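Local atomic coordinates of putative capsular polysaccharide biosynthesis protein (Streptococcus pneumoniae serotype 4, PDB entry 6EWQ), a protein that binds pyridoxal 5'-phosphate and probably acts as an aminotransferase of the DegT/DnrJ/EryC1 family, perhaps in capsular polysaccharide biosynthesis. Residues Y10-S15 with A343-N348; I171-D176 with S192-T197. All blocks are in the same frame, centred on the assembly; numbering follows the deposited sequence.

Interaction 1: Y10-S15 with A343-N348; sequences YNIPFS and AGIASN
One face of the Phe14 ring is taken by Asn348, whose CB stands 3.9 Å from the ring centroid, 20° off the normal and displaced toward the rim near CZ: a CH-pi contact. The Asn348 amide does not stack on the ring; its plane is turned 82° from it, and Asn348 ND2 comes within 4.0 Å of Phe14 CE2. The ring's edge is met by the carbonyl oxygen of Ala346, close to the ring plane, while Ser347 CA comes in obliquely at CD1. With chi1 at -172°, CG of Phe14 lies anti to the backbone N, which sends the ring forward to lie beside Ser347 and Asn348.

On the N-terminal side of Phe14 the two segments run the same way, and a single beta bridge pairs Ile12 with Ile345. Ile12 N donates to Gly344 O at 2.7 Å, and Ala346 N returns a bond to Ile12 O at 3.2 Å. Gly344 O also receives a CA-H...O contact from Asn11. The methyl of Ala346 points toward 10-15, its CB 3.2 Å from Ile12 O and 4.1 Å from Phe14 CB. Gly344, at positive phi, is the C-prime residue of a Schellman motif that ends helix 330-342, and its carbonyl is the one that Ile12 N uses.

The N-terminal loop is thereby laid along the chain leaving helix 330-342. Ile345 faces Leu340 of that helix and Tyr396 and Thr400 of helix 391-407, whereas Phe14 rests on Thr382 of strand 380-383. Asn348 also hydrogen-bonds through its backbone to Thr382 and packs on Trp253 of the second subunit.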
ATOM      1  N   TYR A  10      31.302 -21.547  -0.623  1.00 67.61           N
ATOM      2  CA  TYR A  10      29.962 -21.795  -0.163  1.00 64.68           C
ATOM      3  C   TYR A  10      29.233 -20.545  -0.485  1.00 58.04           C
ATOM      4  O   TYR A  10      29.870 -19.560  -0.743  1.00 64.89           O
ATOM      5  CB  TYR A  10      29.937 -22.143   1.318  1.00 67.93           C
ATOM      6  CG  TYR A  10      30.909 -21.371   2.185  1.00 71.02           C
ATOM      7  CD1 TYR A  10      31.548 -20.196   1.735  1.00 65.14           C
ATOM      8  CD2 TYR A  10      31.164 -21.790   3.472  1.00 69.69           C
ATOM      9  CE1 TYR A  10      32.428 -19.507   2.537  1.00 61.37           C
ATOM     10  CE2 TYR A  10      32.021 -21.093   4.268  1.00 69.61           C
ATOM     11  CZ  TYR A  10      32.653 -19.969   3.784  1.00 66.93           C
ATOM     12  OH  TYR A  10      33.488 -19.360   4.639  1.00 66.87           O
ATOM     13  N   ASN A  11      27.925 -20.578  -0.558  1.00 51.76           N
ATOM     14  CA  ASN A  11      27.221 -19.511  -1.256  1.00 49.60           C
ATOM     15  C   ASN A  11      26.520 -18.546  -0.355  1.00 43.52           C
ATOM     16  O   ASN A  11      25.729 -18.932   0.486  1.00 49.25           O
ATOM     17  CB  ASN A  11      26.372 -20.029  -2.398  1.00 49.98           C
ATOM     18  CG  ASN A  11      26.962 -21.276  -3.012  1.00 53.21           C
ATOM     19  OD1 ASN A  11      28.018 -21.228  -3.621  1.00 50.83           O
ATOM     20  ND2 ASN A  11      26.302 -22.409  -2.807  1.00 50.18           N
ATOM     21  N   ILE A  12      26.894 -17.296  -0.521  1.00 33.60           N
ATOM     22  CA  ILE A  12      26.603 -16.263   0.421  1.00 29.36           C
ATOM     23  C   ILE A  12      25.543 -15.327  -0.149  1.00 27.57           C
ATOM     24  O   ILE A  12      25.740 -14.766  -1.175  1.00 26.50           O
ATOM     25  CB  ILE A  12      27.893 -15.523   0.789  1.00 28.23           C
ATOM     26  CG1 ILE A  12      28.931 -16.504   1.282  1.00 27.22           C
ATOM     27  CG2 ILE A  12      27.632 -14.489   1.829  1.00 28.51           C
ATOM     28  CD1 ILE A  12      30.307 -15.966   1.450  1.00 27.48           C
ATOM     29  N   PRO A  13      24.394 -15.208   0.499  1.00 24.30           N
ATOM     30  CA  PRO A  13      23.353 -14.354  -0.041  1.00 23.97           C
ATOM     31  C   PRO A  13      23.636 -12.907   0.326  1.00 23.01           C
ATOM     32  O   PRO A  13      24.403 -12.627   1.250  1.00 22.89           O
ATOM     33  CB  PRO A  13      22.069 -14.879   0.622  1.00 24.05           C
ATOM     34  CG  PRO A  13      22.523 -15.490   1.905  1.00 23.83           C
ATOM     35  CD  PRO A  13      23.909 -16.009   1.641  1.00 25.32           C
ATOM     36  N   PHE A  14      23.015 -12.000  -0.429  1.00 22.58           N
ATOM     37  CA  PHE A  14      23.221 -10.576  -0.238  1.00 20.22           C
ATOM     38  C   PHE A  14      22.535  -9.977   0.979  1.00 19.06           C
ATOM     39  O   PHE A  14      23.048  -9.036   1.588  1.00 17.07           O
ATOM     40  CB  PHE A  14      22.776  -9.782  -1.450  1.00 18.63           C
ATOM     41  CG  PHE A  14      23.162  -8.350  -1.332  1.00 18.36           C
ATOM     42  CD1 PHE A  14      24.526  -7.980  -1.435  1.00 17.42           C
ATOM     43  CD2 PHE A  14      22.227  -7.377  -1.029  1.00 16.68           C
ATOM     44  CE1 PHE A  14      24.911  -6.651  -1.320  1.00 16.51           C
ATOM     45  CE2 PHE A  14      22.624  -6.067  -0.894  1.00 16.82           C
ATOM     46  CZ  PHE A  14      23.969  -5.697  -1.054  1.00 16.63           C
ATOM     47  N   SER A  15      21.325 -10.441   1.246  1.00 20.19           N
ATOM     48  CA  SER A  15      20.479  -9.846   2.290  1.00 20.57           C
ATOM     49  C   SER A  15      19.312 -10.800   2.653  1.00 20.75           C
ATOM     50  O   SER A  15      18.163 -10.471   2.458  1.00 19.93           O
ATOM     51  CB  SER A  15      19.972  -8.460   1.803  1.00 19.11           C
ATOM     52  OG  SER A  15      19.431  -8.589   0.497  1.00 17.61           O
ATOM     53  N   ALA A 343      32.524 -17.305  -7.380  1.00 33.60           N
ATOM     54  CA  ALA A 343      33.092 -17.699  -6.066  1.00 34.37           C
ATOM     55  C   ALA A 343      32.076 -17.886  -4.941  1.00 33.73           C
ATOM     56  O   ALA A 343      32.456 -18.028  -3.779  1.00 33.79           O
ATOM     57  CB  ALA A 343      34.137 -16.672  -5.636  1.00 36.30           C
ATOM     58  N   GLY A 344      30.792 -17.864  -5.274  1.00 36.19           N
ATOM     59  CA  GLY A 344      29.712 -17.960  -4.286  1.00 36.04           C
ATOM     60  C   GLY A 344      29.386 -16.715  -3.481  1.00 35.05           C
ATOM     61  O   GLY A 344      28.860 -16.828  -2.356  1.00 37.78           O
ATOM     62  N   ILE A 345      29.719 -15.539  -4.016  1.00 31.49           N
ATOM     63  CA  ILE A 345      29.499 -14.255  -3.298  1.00 28.72           C
ATOM     64  C   ILE A 345      28.517 -13.381  -4.079  1.00 26.16           C
ATOM     65  O   ILE A 345      28.824 -12.854  -5.154  1.00 24.96           O
ATOM     66  CB  ILE A 345      30.822 -13.484  -3.028  1.00 28.01           C
ATOM     67  CG1 ILE A 345      31.821 -14.396  -2.298  1.00 27.16           C
ATOM     68  CG2 ILE A 345      30.547 -12.207  -2.213  1.00 28.68           C
ATOM     69  CD1 ILE A 345      33.236 -13.867  -2.313  1.00 28.22           C
ATOM     70  N   ALA A 346      27.330 -13.235  -3.516  1.00 24.07           N
ATOM     71  CA  ALA A 346      26.339 -12.352  -4.074  1.00 22.02           C
ATOM     72  C   ALA A 346      26.821 -10.900  -3.793  1.00 22.62           C
ATOM     73  O   ALA A 346      27.471 -10.613  -2.769  1.00 22.73           O
ATOM     74  CB  ALA A 346      24.980 -12.623  -3.443  1.00 19.85           C
ATOM     75  N   SER A 347      26.535 -10.013  -4.721  1.00 21.42           N
ATOM     76  CA  SER A 347      26.917  -8.614  -4.588  1.00 22.89           C
ATOM     77  C   SER A 347      25.894  -7.792  -5.320  1.00 22.43           C
ATOM     78  O   SER A 347      24.978  -8.334  -5.941  1.00 22.14           O
ATOM     79  CB  SER A 347      28.340  -8.364  -5.120  1.00 22.39           C
ATOM     80  OG  SER A 347      28.429  -8.489  -6.517  1.00 22.15           O
ATOM     81  N   ASN A 348      26.014  -6.483  -5.211  1.00 22.23           N
ATOM     82  CA  ASN A 348      25.017  -5.620  -5.765  1.00 23.17           C
ATOM     83  C   ASN A 348      25.610  -4.284  -6.161  1.00 21.17           C
ATOM     84  O   ASN A 348      26.804  -4.065  -5.940  1.00 19.56           O
ATOM     85  CB  ASN A 348      23.868  -5.456  -4.761  1.00 27.82           C
ATOM     86  CG  ASN A 348      22.508  -5.398  -5.448  1.00 33.74           C
ATOM     87  OD1 ASN A 348      22.417  -5.029  -6.627  1.00 38.34           O
ATOM     88  ND2 ASN A 348      21.448  -5.725  -4.718  1.00 37.68           N
TER

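Interaction 2: I171-D176 with S192-T197; sequences IVIVSD and SIADFT. With PLP (pyridoxal-5'-phosphate), chain E.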
ATOM      1  N   ILE A 171      12.120  25.944   2.556  1.00 30.02           N
ATOM      2  CA  ILE A 171      12.187  24.616   1.994  1.00 28.97           C
ATOM      3  C   ILE A 171      12.192  23.646   3.157  1.00 27.67           C
ATOM      4  O   ILE A 171      12.979  23.796   4.102  1.00 24.80           O
ATOM      5  CB  ILE A 171      13.421  24.419   1.111  1.00 28.32           C
ATOM      6  CG1 ILE A 171      13.280  25.275  -0.156  1.00 27.65           C
ATOM      7  CG2 ILE A 171      13.577  22.952   0.712  1.00 27.37           C
ATOM      8  CD1 ILE A 171      14.580  25.535  -0.884  1.00 27.84           C
ATOM      9  N   VAL A 172      11.284  22.665   3.093  1.00 26.28           N
ATOM     10  CA  VAL A 172      11.255  21.563   4.061  1.00 26.87           C
ATOM     11  C   VAL A 172      12.298  20.502   3.636  1.00 22.91           C
ATOM     12  O   VAL A 172      12.350  20.094   2.486  1.00 22.96           O
ATOM     13  CB  VAL A 172       9.813  20.987   4.177  1.00 28.76           C
ATOM     14  CG1 VAL A 172       9.770  19.774   5.085  1.00 31.80           C
ATOM     15  CG2 VAL A 172       8.879  22.042   4.733  1.00 27.58           C
ATOM     16  N   ILE A 173      13.119  20.049   4.575  1.00 22.44           N
ATOM     17  CA  ILE A 173      14.060  18.933   4.328  1.00 21.47           C
ATOM     18  C   ILE A 173      13.448  17.614   4.835  1.00 19.98           C
ATOM     19  O   ILE A 173      13.095  17.503   6.016  1.00 21.51           O
ATOM     20  CB  ILE A 173      15.409  19.178   5.008  1.00 22.53           C
ATOM     21  CG1 ILE A 173      16.070  20.449   4.459  1.00 22.92           C
ATOM     22  CG2 ILE A 173      16.329  17.973   4.826  1.00 22.80           C
ATOM     23  CD1 ILE A 173      17.303  20.904   5.228  1.00 24.03           C
ATOM     24  N   VAL A 174      13.290  16.643   3.931  1.00 17.20           N
ATOM     25  CA  VAL A 174      12.630  15.338   4.220  1.00 15.39           C
ATOM     26  C   VAL A 174      13.616  14.220   3.985  1.00 13.97           C
ATOM     27  O   VAL A 174      13.977  13.936   2.849  1.00 13.80           O
ATOM     28  CB  VAL A 174      11.388  15.080   3.350  1.00 15.41           C
ATOM     29  CG1 VAL A 174      10.755  13.743   3.715  1.00 15.40           C
ATOM     30  CG2 VAL A 174      10.363  16.221   3.505  1.00 15.61           C
ATOM     31  N   SER A 175      14.086  13.619   5.053  1.00 13.99           N
ATOM     32  CA  SER A 175      15.092  12.597   4.946  1.00 14.50           C
ATOM     33  C   SER A 175      14.499  11.238   4.441  1.00 14.37           C
ATOM     34  O   SER A 175      13.637  10.624   5.092  1.00 15.54           O
ATOM     35  CB  SER A 175      15.790  12.391   6.294  1.00 15.59           C
ATOM     36  OG  SER A 175      16.604  11.205   6.305  1.00 17.06           O
ATOM     37  N   ASP A 176      15.028  10.759   3.322  1.00 13.67           N
ATOM     38  CA  ASP A 176      14.927   9.344   2.978  1.00 13.84           C
ATOM     39  C   ASP A 176      15.939   8.524   3.825  1.00 13.30           C
ATOM     40  O   ASP A 176      17.100   8.307   3.433  1.00 11.56           O
ATOM     41  CB  ASP A 176      15.182   9.156   1.483  1.00 13.86           C
ATOM     42  CG  ASP A 176      14.957   7.711   1.010  1.00 14.43           C
ATOM     43  OD1 ASP A 176      14.763   6.792   1.841  1.00 15.45           O
ATOM     44  OD2 ASP A 176      15.006   7.483  -0.224  1.00 15.26           O
ATOM     45  N   SER A 192      15.225  12.690  13.990  1.00 21.86           N
ATOM     46  CA  SER A 192      15.196  13.938  14.758  1.00 21.99           C
ATOM     47  C   SER A 192      16.045  15.021  14.106  1.00 24.98           C
ATOM     48  O   SER A 192      16.227  16.122  14.682  1.00 26.15           O
ATOM     49  CB  SER A 192      15.687  13.680  16.177  1.00 21.83           C
ATOM     50  OG  SER A 192      17.094  13.426  16.199  1.00 23.73           O
ATOM     51  N   ILE A 193      16.571  14.759  12.899  1.00 26.24           N
ATOM     52  CA  ILE A 193      17.513  15.695  12.272  1.00 25.11           C
ATOM     53  C   ILE A 193      16.787  16.529  11.210  1.00 22.80           C
ATOM     54  O   ILE A 193      16.706  17.728  11.343  1.00 21.83           O
ATOM     55  CB  ILE A 193      18.731  14.955  11.702  1.00 28.09           C
ATOM     56  CG1 ILE A 193      19.409  14.101  12.790  1.00 32.97           C
ATOM     57  CG2 ILE A 193      19.747  15.927  11.110  1.00 26.74           C
ATOM     58  CD1 ILE A 193      20.155  12.908  12.226  1.00 33.17           C
ATOM     59  N   ALA A 194      16.290  15.881  10.158  1.00 21.55           N
ATOM     60  CA  ALA A 194      15.587  16.561   9.077  1.00 19.56           C
ATOM     61  C   ALA A 194      14.205  17.000   9.552  1.00 18.18           C
ATOM     62  O   ALA A 194      13.744  16.592  10.624  1.00 18.25           O
ATOM     63  CB  ALA A 194      15.464  15.650   7.865  1.00 19.09           C
ATOM     64  N   ASP A 195      13.502  17.783   8.736  1.00 16.78           N
ATOM     65  CA  ASP A 195      12.127  18.197   9.130  1.00 16.49           C
ATOM     66  C   ASP A 195      11.157  16.998   9.177  1.00 15.10           C
ATOM     67  O   ASP A 195      10.452  16.807  10.155  1.00 14.02           O
ATOM     68  CB  ASP A 195      11.599  19.322   8.232  1.00 16.76           C
ATOM     69  CG  ASP A 195      12.471  20.563   8.287  1.00 17.78           C
ATOM     70  OD1 ASP A 195      12.671  21.076   9.414  1.00 17.24           O
ATOM     71  OD2 ASP A 195      13.022  20.974   7.222  1.00 16.56           O
ATOM     72  N   PHE A 196      11.122  16.205   8.104  1.00 14.69           N
ATOM     73  CA  PHE A 196      10.424  14.903   8.141  1.00 14.58           C
ATOM     74  C   PHE A 196      11.384  13.792   7.801  1.00 13.57           C
ATOM     75  O   PHE A 196      12.367  13.993   7.113  1.00 13.55           O
ATOM     76  CB  PHE A 196       9.259  14.850   7.188  1.00 14.16           C
ATOM     77  CG  PHE A 196       8.208  15.822   7.505  1.00 15.75           C
ATOM     78  CD1 PHE A 196       8.379  17.179   7.211  1.00 15.73           C
ATOM     79  CD2 PHE A 196       7.054  15.427   8.152  1.00 17.19           C
ATOM     80  CE1 PHE A 196       7.394  18.096   7.532  1.00 16.60           C
ATOM     81  CE2 PHE A 196       6.055  16.346   8.442  1.00 17.34           C
ATOM     82  CZ  PHE A 196       6.224  17.685   8.114  1.00 16.64           C
ATOM     83  N   THR A 197      11.077  12.592   8.258  1.00 14.15           N
ATOM     84  CA  THR A 197      11.913  11.429   7.895  1.00 13.88           C
ATOM     85  C   THR A 197      11.028  10.253   7.631  1.00 13.97           C
ATOM     86  O   THR A 197      10.115  10.038   8.410  1.00 12.61           O
ATOM     87  CB  THR A 197      12.919  11.122   9.007  1.00 13.65           C
ATOM     88  OG1 THR A 197      13.796  12.264   9.181  1.00 13.23           O
ATOM     89  CG2 THR A 197      13.798   9.852   8.670  1.00 13.44           C
TER
HETATM   90  N1  PLP E 500      14.602   4.668  -0.445  1.00 15.89           N
HETATM   91  C2  PLP E 500      15.691   3.836  -0.432  1.00 17.00           C
HETATM   92  C2A PLP E 500      17.048   4.452  -0.493  1.00 16.08           C
HETATM   93  C3  PLP E 500      15.514   2.359  -0.352  1.00 17.11           C
HETATM   94  O3  PLP E 500      16.530   1.485  -0.337  1.00 23.74           O
HETATM   95  C4  PLP E 500      14.201   1.753  -0.268  1.00 17.68           C
HETATM   96  C4A PLP E 500      14.075   0.193  -0.172  1.00 17.71           C
HETATM   97  C5  PLP E 500      13.076   2.778  -0.299  1.00 16.93           C
HETATM   98  C6  PLP E 500      13.348   4.161  -0.376  1.00 16.48           C
HETATM   99  C5A PLP E 500      11.626   2.375  -0.232  1.00 16.88           C
HETATM  100  O4P PLP E 500      11.492   1.279   0.641  1.00 16.95           O
HETATM  101  P   PLP E 500      10.117   0.476   0.725  1.00 17.52           P
HETATM  102  O1P PLP E 500      10.375  -0.680  -0.215  1.00 17.61           O
HETATM  103  O2P PLP E 500       9.132   1.450   0.162  1.00 16.29           O
HETATM  104  O3P PLP E 500      10.058   0.238   2.245  1.00 14.85           O
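Two neighbouring parallel strands of the central mixed sheet in this fold-type I pyridoxal-phosphate domain meet here, and the first of them, 172-176, ends on the cofactor. The parallel pairing couples Val174 with Phe196 and Ser175 with Thr197. Ser175 N donates to Phe196 O at 2.7 Å, and Phe196 N to Ile173 O at 3.2 Å; Asp195 N adds a weak bond to that same Ile173 oxygen.

Just before strand 196-200 begins, a side chain continues the ladder where the backbone does not. Asp195 has CG beside its backbone N (chi1 -60°), which swings the carboxylate back toward 172-176, and OD2 takes the N-H of Ile173 through its anti lone pair at 2.8 Å, almost straight at 171°. That oxygen is also salt-bridged to Arg170; an N-H and a guanidinium group thus grip one oxygen, which would be expected to steady the buried carboxylate.

On the face with Val174, Val172 CG1 touches the edge of the Phe196 ring, 3.6 Å from CD1, and helix 64-75 covers this cluster. On the other face Ser175 CB lies against the methyl of Ala194, near Tyr144 of helix 144-153, while Ser175 OG is hydrogen-bonded to Glu136 OE2 and Ser177 OG. At the strand's end, Asp176 OD2 sits 2.9 Å from N1 of the pyridoxal phosphate ring and is hydrogen-bonded to Ser93 OG.

Overall arrangement
The two contacts lie on opposite sides of the chain's centre, with their own centres 34 Å apart and their nearest atoms about 15 Å apart. Along the sequence, interaction 2 is nested inside the long loop that interaction 1 closes. Their relations to the pyridoxal phosphate differ. Interaction 2 reaches it directly, through the Asp176 carboxylate at the pyridine nitrogen N1, while His179, Thr65, Ser200 and Ala64 hydrogen-bond to the cofactor. Interaction 1 does not touch the cofactor: the Phe14 side chain is about 10 Å from it and about 9 Å from that of Lys205, the predicted Schiff-base lysine, and the Asn348 side chain is about 7 Å from that of cofactor-binding Tyr351.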